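Local coordinates for SusD homolog (PDB 3IHV), which probably binds glycans at the outer membrane as a SusD-family protein of Bacteroides thetaiotaomicron, for sugar uptake, at residues W392-L403 with E458-H468. Numbering follows the deposited sequence.
Sequences WYFLRYADVLLL and ERSYELSFEGH
Arg396, at the N-cap position of helix 397-412, meets Glu462 near the end of helix 448-463 and Glu466 in the type II turn just after it. Its bend at chi3 (-78°) lays the guanidinium side-on against Glu466, nearly coplanar with the carboxylate: NE bonds OE1 and NH2 bonds OE2, each at 2.8 Å and each through a syn lone pair. NH1 points the other way, to the anti lone pair of Glu462 OE2 at 2.9 Å, while CD2 of Leu463 packs over one face of the group. Lys370 and Glu258 extend this buried network, and Arg320 and Arg429 also pair with Glu462. With an alanine here, Glu466 OE1 and Glu258 would probably each be short of an arginine partner, and the tie between Glu462 and Glu466 lost. Farther along, Arg459, its NE held by Asp472, grips Asp399 end-on, NH1 and NH2 both reaching OD1 from above one face of the carboxylate; OD2, salt-bridged to Lys204, sits 3.7 Å above the centre of the His468 ring. Leu402 closes this dense side, its CD2 3.7 Å from Glu458 CG. Toward partly exposed Phe465 and Gly467, water takes over: one molecule joins Trp392 NE1 to Glu466 O, another links Tyr393 O, Glu466 OE1 and His468 NE2. Segments 397-403 and 458-463 run antiparallel, at 172°, consistent with the helix packing of the TPR-like SusD family.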
# COMPACT_ATOMS: atom_id res chain seq x y z
N TRP A 392 -7.27 -4.55 -3.02
CA TRP A 392 -5.96 -4.02 -2.64
C TRP A 392 -5.70 -4.00 -1.14
O TRP A 392 -6.35 -3.27 -0.38
CB TRP A 392 -5.74 -2.59 -3.19
CG TRP A 392 -4.34 -2.15 -2.94
CD1 TRP A 392 -3.91 -1.19 -2.08
CD2 TRP A 392 -3.17 -2.66 -3.58
NE1 TRP A 392 -2.54 -1.10 -2.10
CE2 TRP A 392 -2.05 -1.99 -3.01
CE3 TRP A 392 -2.96 -3.68 -4.51
CZ2 TRP A 392 -0.75 -2.26 -3.40
CZ3 TRP A 392 -1.67 -3.95 -4.91
CH2 TRP A 392 -0.57 -3.24 -4.36
N TYR A 393 -4.74 -4.80 -0.70
CA TYR A 393 -4.34 -4.78 0.70
C TYR A 393 -3.46 -3.56 0.99
O TYR A 393 -2.31 -3.46 0.51
CB TYR A 393 -3.52 -5.99 1.13
CG TYR A 393 -4.24 -7.32 1.17
CD1 TYR A 393 -5.28 -7.55 2.09
CD2 TYR A 393 -3.84 -8.36 0.36
CE1 TYR A 393 -5.91 -8.77 2.17
CE2 TYR A 393 -4.47 -9.61 0.41
CZ TYR A 393 -5.50 -9.80 1.33
OH TYR A 393 -6.10 -11.03 1.39
N PHE A 394 -3.99 -2.61 1.76
CA PHE A 394 -3.17 -1.50 2.23
C PHE A 394 -2.44 -1.86 3.55
O PHE A 394 -1.30 -1.40 3.80
CB PHE A 394 -4.06 -0.25 2.41
CG PHE A 394 -3.31 0.97 2.92
CD1 PHE A 394 -2.42 1.65 2.10
CD2 PHE A 394 -3.57 1.47 4.18
CE1 PHE A 394 -1.75 2.78 2.57
CE2 PHE A 394 -2.92 2.59 4.66
CZ PHE A 394 -2.01 3.27 3.85
N LEU A 395 -3.10 -2.63 4.42
CA LEU A 395 -2.52 -3.03 5.70
C LEU A 395 -3.01 -4.41 6.14
O LEU A 395 -4.24 -4.64 6.28
CB LEU A 395 -2.88 -2.02 6.82
CG LEU A 395 -2.11 -2.23 8.14
CD1 LEU A 395 -0.61 -2.04 7.91
CD2 LEU A 395 -2.66 -1.30 9.24
N ARG A 396 -2.06 -5.33 6.32
CA ARG A 396 -2.31 -6.68 6.79
C ARG A 396 -1.70 -6.85 8.18
O ARG A 396 -0.71 -6.20 8.51
CB ARG A 396 -1.62 -7.72 5.87
CG ARG A 396 -2.17 -7.72 4.48
CD ARG A 396 -1.80 -8.95 3.69
NE ARG A 396 -0.45 -8.98 3.15
CZ ARG A 396 0.57 -9.70 3.64
NH1 ARG A 396 0.47 -10.46 4.74
NH2 ARG A 396 1.72 -9.70 2.98
N TYR A 397 -2.22 -7.75 8.98
CA TYR A 397 -1.63 -7.97 10.31
C TYR A 397 -0.17 -8.36 10.27
O TYR A 397 0.57 -8.02 11.20
CB TYR A 397 -2.45 -9.03 11.00
CG TYR A 397 -2.15 -9.33 12.44
CD1 TYR A 397 -2.52 -8.45 13.44
CD2 TYR A 397 -1.59 -10.53 12.81
CE1 TYR A 397 -2.30 -8.74 14.77
CE2 TYR A 397 -1.37 -10.84 14.13
CZ TYR A 397 -1.74 -9.93 15.12
OH TYR A 397 -1.55 -10.25 16.42
N ALA A 398 0.29 -9.06 9.22
CA ALA A 398 1.72 -9.42 9.17
C ALA A 398 2.62 -8.16 9.18
O ALA A 398 3.70 -8.17 9.75
CB ALA A 398 2.04 -10.27 7.92
N ASP A 399 2.18 -7.13 8.49
CA ASP A 399 2.90 -5.82 8.43
C ASP A 399 2.99 -5.28 9.84
O ASP A 399 4.07 -4.86 10.33
CB ASP A 399 2.08 -4.92 7.49
CG ASP A 399 2.78 -3.62 7.08
OD1 ASP A 399 3.76 -3.19 7.72
OD2 ASP A 399 2.30 -3.01 6.09
N VAL A 400 1.87 -5.35 10.58
CA VAL A 400 1.86 -4.86 11.94
C VAL A 400 2.78 -5.70 12.84
O VAL A 400 3.51 -5.12 13.65
CB VAL A 400 0.44 -4.77 12.55
CG1 VAL A 400 0.53 -4.21 13.99
CG2 VAL A 400 -0.50 -3.89 11.66
N LEU A 401 2.79 -7.02 12.68
CA LEU A 401 3.72 -7.83 13.48
C LEU A 401 5.16 -7.39 13.20
O LEU A 401 5.97 -7.24 14.11
CB LEU A 401 3.59 -9.33 13.21
CG LEU A 401 2.32 -9.99 13.75
CD1 LEU A 401 2.16 -11.45 13.27
CD2 LEU A 401 2.25 -9.91 15.27
N LEU A 402 5.47 -7.17 11.92
CA LEU A 402 6.84 -6.77 11.59
C LEU A 402 7.15 -5.36 12.15
O LEU A 402 8.27 -5.11 12.64
CB LEU A 402 7.07 -6.84 10.09
CG LEU A 402 7.04 -8.25 9.49
CD1 LEU A 402 7.30 -8.25 7.98
CD2 LEU A 402 8.06 -9.15 10.18
N LEU A 403 6.15 -4.46 12.12
CA LEU A 403 6.33 -3.12 12.71
C LEU A 403 6.58 -3.20 14.20
O LEU A 403 7.37 -2.42 14.76
CB LEU A 403 5.11 -2.23 12.44
CG LEU A 403 4.93 -1.78 10.99
CD1 LEU A 403 3.56 -1.12 10.82
CD2 LEU A 403 6.08 -0.80 10.62
N GLU A 458 12.86 -8.80 6.02
CA GLU A 458 11.60 -9.57 6.15
C GLU A 458 10.44 -8.82 5.53
O GLU A 458 9.54 -9.43 4.95
CB GLU A 458 11.31 -9.89 7.62
CG GLU A 458 10.26 -10.92 7.79
CD GLU A 458 10.69 -12.28 7.25
OE1 GLU A 458 11.90 -12.60 7.35
OE2 GLU A 458 9.82 -13.02 6.74
N ARG A 459 10.44 -7.49 5.65
CA ARG A 459 9.41 -6.68 5.03
C ARG A 459 9.35 -6.88 3.52
O ARG A 459 8.24 -6.91 2.94
CB ARG A 459 9.56 -5.20 5.40
CG ARG A 459 9.29 -4.93 6.90
CD ARG A 459 9.31 -3.45 7.20
NE ARG A 459 8.17 -2.74 6.61
CZ ARG A 459 6.92 -2.80 7.06
NH1 ARG A 459 6.59 -3.55 8.13
NH2 ARG A 459 5.98 -2.16 6.40
N SER A 460 10.51 -7.04 2.88
CA SER A 460 10.52 -7.34 1.46
C SER A 460 9.94 -8.71 1.19
O SER A 460 9.11 -8.87 0.29
CB SER A 460 11.92 -7.16 0.85
OG SER A 460 12.80 -8.21 1.18
N TYR A 461 10.34 -9.73 1.97
CA TYR A 461 9.83 -11.10 1.77
C TYR A 461 8.35 -11.26 2.10
O TYR A 461 7.64 -12.04 1.45
CB TYR A 461 10.67 -12.12 2.56
CG TYR A 461 12.14 -12.22 2.13
CD1 TYR A 461 12.56 -11.83 0.86
CD2 TYR A 461 13.06 -12.83 2.95
CE1 TYR A 461 13.88 -11.98 0.46
CE2 TYR A 461 14.38 -13.01 2.54
CZ TYR A 461 14.78 -12.58 1.30
OH TYR A 461 16.09 -12.76 0.92
N GLU A 462 7.86 -10.47 3.06
CA GLU A 462 6.47 -10.59 3.45
C GLU A 462 5.52 -9.77 2.59
O GLU A 462 4.42 -10.24 2.23
CB GLU A 462 6.29 -10.19 4.92
CG GLU A 462 4.85 -10.31 5.41
CD GLU A 462 4.26 -11.72 5.31
OE1 GLU A 462 5.03 -12.74 5.26
OE2 GLU A 462 3.00 -11.81 5.23
N LEU A 463 5.94 -8.55 2.27
CA LEU A 463 5.05 -7.54 1.69
C LEU A 463 5.40 -7.08 0.27
O LEU A 463 4.87 -6.08 -0.19
CB LEU A 463 5.10 -6.32 2.62
CG LEU A 463 4.74 -6.56 4.08
CD1 LEU A 463 5.18 -5.34 4.93
CD2 LEU A 463 3.28 -6.81 4.23
N SER A 464 6.28 -7.81 -0.42
CA SER A 464 6.74 -7.40 -1.73
C SER A 464 5.61 -7.00 -2.63
O SER A 464 4.59 -7.66 -2.64
CB SER A 464 7.55 -8.53 -2.41
OG SER A 464 6.80 -9.71 -2.62
N PHE A 465 5.78 -5.85 -3.34
CA PHE A 465 4.85 -5.38 -4.37
C PHE A 465 3.53 -4.81 -3.82
O PHE A 465 2.72 -4.30 -4.60
CB PHE A 465 4.60 -6.45 -5.44
CG PHE A 465 5.84 -7.20 -5.80
CD1 PHE A 465 6.98 -6.52 -6.24
CD2 PHE A 465 5.89 -8.59 -5.67
CE1 PHE A 465 8.14 -7.22 -6.52
CE2 PHE A 465 7.06 -9.27 -5.95
CZ PHE A 465 8.19 -8.58 -6.36
N GLU A 466 3.31 -4.88 -2.50
CA GLU A 466 2.07 -4.38 -1.88
C GLU A 466 2.11 -2.86 -1.53
O GLU A 466 1.24 -2.35 -0.83
CB GLU A 466 1.75 -5.19 -0.63
CG GLU A 466 1.44 -6.65 -0.91
CD GLU A 466 1.26 -7.46 0.35
OE1 GLU A 466 0.41 -7.11 1.22
OE2 GLU A 466 1.96 -8.49 0.47
N GLY A 467 3.14 -2.17 -2.02
CA GLY A 467 3.19 -0.71 -1.97
C GLY A 467 3.91 -0.06 -0.83
O GLY A 467 3.76 1.16 -0.63
N HIS A 468 4.71 -0.83 -0.10
CA HIS A 468 5.39 -0.32 1.09
C HIS A 468 6.87 -0.09 0.96
O HIS A 468 7.46 0.66 1.76
CB HIS A 468 5.18 -1.31 2.26
CG HIS A 468 3.75 -1.68 2.43
ND1 HIS A 468 2.77 -0.75 2.73
CD2 HIS A 468 3.11 -2.85 2.20
CE1 HIS A 468 1.60 -1.35 2.72
NE2 HIS A 468 1.77 -2.62 2.41
O HOH W 1 -0.42 -0.27 -0.16
O HOH W 2 -0.24 -4.62 2.13